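Local coordinates for protein dihydropteridine reductase (Caenorhabditis elegans, PDB 1OOE) that probably reduces quinonoid dihydrobiopterin to tetrahydrobiopterin with NADH or NADPH, as a homodimeric member of the short-chain dehydrogenase/reductase family, at residues Lys5-Ile19 / Leu68-Ala80. Residues are numbered along the deposited sequence; the frame is centred on the assembly and turned at random.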
loop_
_atom_site.group_PDB
_atom_site.type_symbol
_atom_site.label_atom_id
_atom_site.label_comp_id
_atom_site.label_asym_id
_atom_site.label_seq_id
_atom_site.Cartn_x
_atom_site.Cartn_y
_atom_site.Cartn_z
ATOM N N LYS A 5 -19.268 21.646 -11.318
ATOM C CA LYS A 5 -18.539 21.706 -10.058
ATOM C C LYS A 5 -17.448 20.642 -10.032
ATOM O O LYS A 5 -17.620 19.553 -10.578
ATOM C CB LYS A 5 -19.488 21.474 -8.874
ATOM C CG LYS A 5 -20.616 22.490 -8.735
ATOM C CD LYS A 5 -21.536 22.120 -7.578
ATOM C CE LYS A 5 -22.713 23.087 -7.437
ATOM N NZ LYS A 5 -23.645 23.050 -8.604
ATOM N N VAL A 6 -16.323 20.969 -9.404
ATOM C CA VAL A 6 -15.221 20.024 -9.279
ATOM C C VAL A 6 -14.568 20.164 -7.909
ATOM O O VAL A 6 -14.604 21.230 -7.289
ATOM C CB VAL A 6 -14.132 20.225 -10.379
ATOM C CG1 VAL A 6 -14.716 19.935 -11.755
ATOM C CG2 VAL A 6 -13.577 21.635 -10.320
ATOM N N ILE A 7 -13.995 19.067 -7.434
ATOM C CA ILE A 7 -13.309 19.036 -6.149
ATOM C C ILE A 7 -11.816 18.859 -6.395
ATOM O O ILE A 7 -11.409 18.000 -7.178
ATOM C CB ILE A 7 -13.799 17.852 -5.284
ATOM C CG1 ILE A 7 -15.252 18.083 -4.858
ATOM C CG2 ILE A 7 -12.879 17.659 -4.075
ATOM C CD1 ILE A 7 -15.865 16.894 -4.143
ATOM N N VAL A 8 -11.006 19.690 -5.746
ATOM C CA VAL A 8 -9.556 19.591 -5.868
ATOM C C VAL A 8 -9.028 19.301 -4.471
ATOM O O VAL A 8 -9.060 20.162 -3.589
ATOM C CB VAL A 8 -8.913 20.908 -6.381
ATOM C CG1 VAL A 8 -7.390 20.754 -6.432
ATOM C CG2 VAL A 8 -9.441 21.250 -7.766
ATOM N N TYR A 9 -8.570 18.068 -4.277
ATOM C CA TYR A 9 -8.028 17.613 -3.005
ATOM C C TYR A 9 -6.530 17.891 -3.117
ATOM O O TYR A 9 -5.811 17.180 -3.822
ATOM C CB TYR A 9 -8.301 16.111 -2.864
ATOM C CG TYR A 9 -8.245 15.545 -1.459
ATOM C CD1 TYR A 9 -7.216 15.882 -0.582
ATOM C CD2 TYR A 9 -9.196 14.616 -1.034
ATOM C CE1 TYR A 9 -7.132 15.300 0.689
ATOM C CE2 TYR A 9 -9.122 14.031 0.224
ATOM C CZ TYR A 9 -8.091 14.372 1.080
ATOM O OH TYR A 9 -8.013 13.768 2.313
ATOM N N GLY A 10 -6.081 18.941 -2.432
ATOM C CA GLY A 10 -4.682 19.344 -2.477
ATOM C C GLY A 10 -4.562 20.655 -3.243
ATOM O O GLY A 10 -3.562 20.910 -3.918
ATOM N N GLY A 11 -5.589 21.493 -3.124
ATOM C CA GLY A 11 -5.620 22.770 -3.824
ATOM C C GLY A 11 -4.621 23.835 -3.410
ATOM O O GLY A 11 -4.566 24.902 -4.032
ATOM N N LYS A 12 -3.846 23.567 -2.362
ATOM C CA LYS A 12 -2.844 24.521 -1.896
ATOM C C LYS A 12 -1.480 24.267 -2.531
ATOM O O LYS A 12 -0.601 25.129 -2.487
ATOM C CB LYS A 12 -2.707 24.458 -0.371
ATOM C CG LYS A 12 -3.950 24.895 0.389
ATOM C CD LYS A 12 -4.312 26.350 0.101
ATOM C CE LYS A 12 -3.269 27.312 0.654
ATOM N NZ LYS A 12 -3.648 28.740 0.440
ATOM N N GLY A 13 -1.305 23.087 -3.118
ATOM C CA GLY A 13 -0.040 22.751 -3.757
ATOM C C GLY A 13 0.145 23.432 -5.104
ATOM O O GLY A 13 -0.778 24.065 -5.615
ATOM N N ALA A 14 1.335 23.302 -5.686
ATOM C CA ALA A 14 1.620 23.925 -6.975
ATOM C C ALA A 14 0.658 23.447 -8.063
ATOM O O ALA A 14 0.006 24.254 -8.724
ATOM C CB ALA A 14 3.064 23.639 -7.387
ATOM N N LEU A 15 0.571 22.133 -8.240
ATOM C CA LEU A 15 -0.308 21.562 -9.251
ATOM C C LEU A 15 -1.777 21.764 -8.888
ATOM O O LEU A 15 -2.592 22.111 -9.745
ATOM C CB LEU A 15 -0.014 20.066 -9.429
ATOM C CG LEU A 15 -0.894 19.288 -10.412
ATOM C CD1 LEU A 15 -0.835 19.931 -11.796
ATOM C CD2 LEU A 15 -0.430 17.839 -10.477
ATOM N N GLY A 16 -2.108 21.549 -7.619
ATOM C CA GLY A 16 -3.482 21.710 -7.175
ATOM C C GLY A 16 -4.027 23.108 -7.388
ATOM O O GLY A 16 -5.160 23.282 -7.850
ATOM N N SER A 17 -3.226 24.114 -7.047
ATOM C CA SER A 17 -3.639 25.501 -7.215
ATOM C C SER A 17 -3.793 25.831 -8.698
ATOM O O SER A 17 -4.691 26.580 -9.085
ATOM C CB SER A 17 -2.620 26.445 -6.560
ATOM O OG SER A 17 -2.985 27.801 -6.749
ATOM N N ALA A 18 -2.918 25.268 -9.528
ATOM C CA ALA A 18 -2.985 25.503 -10.967
ATOM C C ALA A 18 -4.283 24.928 -11.532
ATOM O O ALA A 18 -4.948 25.556 -12.360
ATOM C CB ALA A 18 -1.787 24.863 -11.662
ATOM N N ILE A 19 -4.629 23.724 -11.090
ATOM C CA ILE A 19 -5.846 23.064 -11.547
ATOM C C ILE A 19 -7.072 23.857 -11.099
ATOM O O ILE A 19 -7.975 24.116 -11.893
ATOM C CB ILE A 19 -5.926 21.616 -10.998
ATOM C CG1 ILE A 19 -4.809 20.776 -11.621
ATOM C CG2 ILE A 19 -7.291 20.993 -11.317
ATOM C CD1 ILE A 19 -4.593 19.438 -10.947
ATOM N N LEU A 68 -22.320 20.736 -0.822
ATOM C CA LEU A 68 -22.979 20.308 -2.054
ATOM C C LEU A 68 -24.502 20.201 -2.017
ATOM O O LEU A 68 -25.169 20.496 -3.009
ATOM C CB LEU A 68 -22.398 18.966 -2.513
ATOM C CG LEU A 68 -20.936 18.989 -2.971
ATOM C CD1 LEU A 68 -20.500 17.576 -3.306
ATOM C CD2 LEU A 68 -20.773 19.897 -4.183
ATOM N N GLN A 69 -25.052 19.787 -0.880
ATOM C CA GLN A 69 -26.496 19.618 -0.759
ATOM C C GLN A 69 -26.996 18.703 -1.887
ATOM O O GLN A 69 -26.580 17.548 -1.977
ATOM C CB GLN A 69 -27.208 20.978 -0.805
ATOM C CG GLN A 69 -26.927 21.887 0.398
ATOM C CD GLN A 69 -27.374 21.281 1.720
ATOM O OE1 GLN A 69 -28.526 20.861 1.871
ATOM N NE2 GLN A 69 -26.466 21.239 2.691
ATOM N N GLY A 70 -27.866 19.215 -2.755
ATOM C CA GLY A 70 -28.390 18.393 -3.835
ATOM C C GLY A 70 -27.593 18.352 -5.128
ATOM O O GLY A 70 -28.073 17.836 -6.139
ATOM N N SER A 71 -26.375 18.885 -5.110
ATOM C CA SER A 71 -25.543 18.895 -6.308
ATOM C C SER A 71 -24.505 17.783 -6.301
ATOM O O SER A 71 -24.079 17.323 -5.240
ATOM C CB SER A 71 -24.813 20.233 -6.446
ATOM O OG SER A 71 -25.711 21.298 -6.705
ATOM N N GLN A 72 -24.117 17.350 -7.495
ATOM C CA GLN A 72 -23.084 16.334 -7.658
ATOM C C GLN A 72 -21.937 17.070 -8.327
ATOM O O GLN A 72 -22.089 18.223 -8.711
ATOM C CB GLN A 72 -23.560 15.199 -8.562
ATOM C CG GLN A 72 -24.552 14.252 -7.915
ATOM C CD GLN A 72 -25.093 13.236 -8.901
ATOM O OE1 GLN A 72 -25.609 13.600 -9.957
ATOM N NE2 GLN A 72 -24.980 11.958 -8.562
ATOM N N VAL A 73 -20.790 16.416 -8.464
ATOM C CA VAL A 73 -19.645 17.051 -9.109
ATOM C C VAL A 73 -19.275 16.330 -10.402
ATOM O O VAL A 73 -19.560 15.144 -10.567
ATOM C CB VAL A 73 -18.411 17.083 -8.174
ATOM C CG1 VAL A 73 -18.732 17.891 -6.915
ATOM C CG2 VAL A 73 -17.987 15.670 -7.815
ATOM N N ASP A 74 -18.637 17.054 -11.316
ATOM C CA ASP A 74 -18.227 16.495 -12.603
ATOM C C ASP A 74 -16.879 15.795 -12.494
ATOM O O ASP A 74 -16.524 14.973 -13.336
ATOM C CB ASP A 74 -18.147 17.599 -13.659
ATOM C CG ASP A 74 -19.480 18.287 -13.878
ATOM O OD1 ASP A 74 -19.864 19.126 -13.038
ATOM O OD2 ASP A 74 -20.149 17.980 -14.885
ATOM N N GLY A 75 -16.132 16.128 -11.447
ATOM C CA GLY A 75 -14.834 15.509 -11.250
ATOM C C GLY A 75 -14.272 15.716 -9.858
ATOM O O GLY A 75 -14.610 16.681 -9.168
ATOM N N VAL A 76 -13.436 14.771 -9.443
ATOM C CA VAL A 76 -12.751 14.812 -8.153
ATOM C C VAL A 76 -11.289 14.605 -8.542
ATOM O O VAL A 76 -10.939 13.576 -9.114
ATOM C CB VAL A 76 -13.217 13.659 -7.222
ATOM C CG1 VAL A 76 -12.398 13.659 -5.932
ATOM C CG2 VAL A 76 -14.698 13.823 -6.894
ATOM N N PHE A 77 -10.449 15.597 -8.264
ATOM C CA PHE A 77 -9.035 15.516 -8.619
ATOM C C PHE A 77 -8.182 15.519 -7.359
ATOM O O PHE A 77 -8.174 16.498 -6.618
ATOM C CB PHE A 77 -8.648 16.705 -9.505
ATOM C CG PHE A 77 -9.626 16.985 -10.622
ATOM C CD1 PHE A 77 -10.118 15.954 -11.422
ATOM C CD2 PHE A 77 -10.040 18.289 -10.880
ATOM C CE1 PHE A 77 -11.007 16.219 -12.462
ATOM C CE2 PHE A 77 -10.929 18.566 -11.919
ATOM C CZ PHE A 77 -11.414 17.530 -12.712
ATOM N N CYS A 78 -7.461 14.425 -7.123
ATOM C CA CYS A 78 -6.621 14.309 -5.934
ATOM C C CYS A 78 -5.137 14.393 -6.270
ATOM O O CYS A 78 -4.589 13.495 -6.910
ATOM C CB CYS A 78 -6.909 12.986 -5.222
ATOM S SG CYS A 78 -6.079 12.807 -3.624
ATOM N N VAL A 79 -4.496 15.471 -5.827
ATOM C CA VAL A 79 -3.073 15.688 -6.079
ATOM C C VAL A 79 -2.310 16.000 -4.790
ATOM O O VAL A 79 -1.219 16.579 -4.825
ATOM C CB VAL A 79 -2.865 16.851 -7.081
ATOM C CG1 VAL A 79 -3.399 16.448 -8.450
ATOM C CG2 VAL A 79 -3.573 18.114 -6.584
ATOM N N ALA A 80 -2.874 15.592 -3.658
ATOM C CA ALA A 80 -2.259 15.842 -2.355
ATOM C C ALA A 80 -1.077 14.925 -2.042
ATOM O O ALA A 80 -0.949 13.843 -2.610
ATOM C CB ALA A 80 -3.311 15.709 -1.264
HETATM O O HOH W 1 -24.101 20.649 -10.009
HETATM O O HOH W 2 -21.607 19.717 -11.159
#
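Strands 5-9 and 75-78 run parallel, 11° apart, joined by a ladder in which Ile7 and Tyr9 each give their N-H to one carbonyl and receive on their own the N-H two residues further along (Gly75 and Phe77 for Ile7, Phe77 and Val79 for Tyr9). This is the central strand pair of the Rossmann fold, and the glycine-rich turn leading into helix 14-25 is consistent with the dinucleotide-binding motif of the family. On the face covered by helices 14-25 and 198-210, the Phe77 ring sets CE2 3.9 Å from Val6 CB, while Ile19 CG2 reaches CD2 obliquely; a broad, apolar ring suits this place between branched side chains. Gly75 is needed there, since a CB would run into Phe77 CE1. Val79 puts CG2 3.6 Å from Gly16 CA, where a CB would clash with Gly10 O and press on CG2; its CG1 meets Leu15 CD2 and Ile19 CD1. At the strand entrance Asp74 OD1 accepts Lys5 N on its anti side (3.1 Å) and Asp74 N returns a bond to Lys5 O, while OD2 pairs with Lys120. The Lys5 chain runs extended until chi4 (65°) bends NZ to a weak bond with Ser71 OG and a water that bonds weakly to Gln72 O. Cutting Lys5 back to an alanine would probably cost Ser71 OG this weak donor and Leu68 CD2 its contact with the lysine CD. On the other face, Ile7 CG1 packs across Val73 CG1, and Tyr9 CG stands anti to its own N (chi1 -160°), directing the ring toward helix 93-118, with Cys78 SG approaching obliquely, 4.6 Å from the Tyr9 ring centroid, a sulfur-aromatic contact.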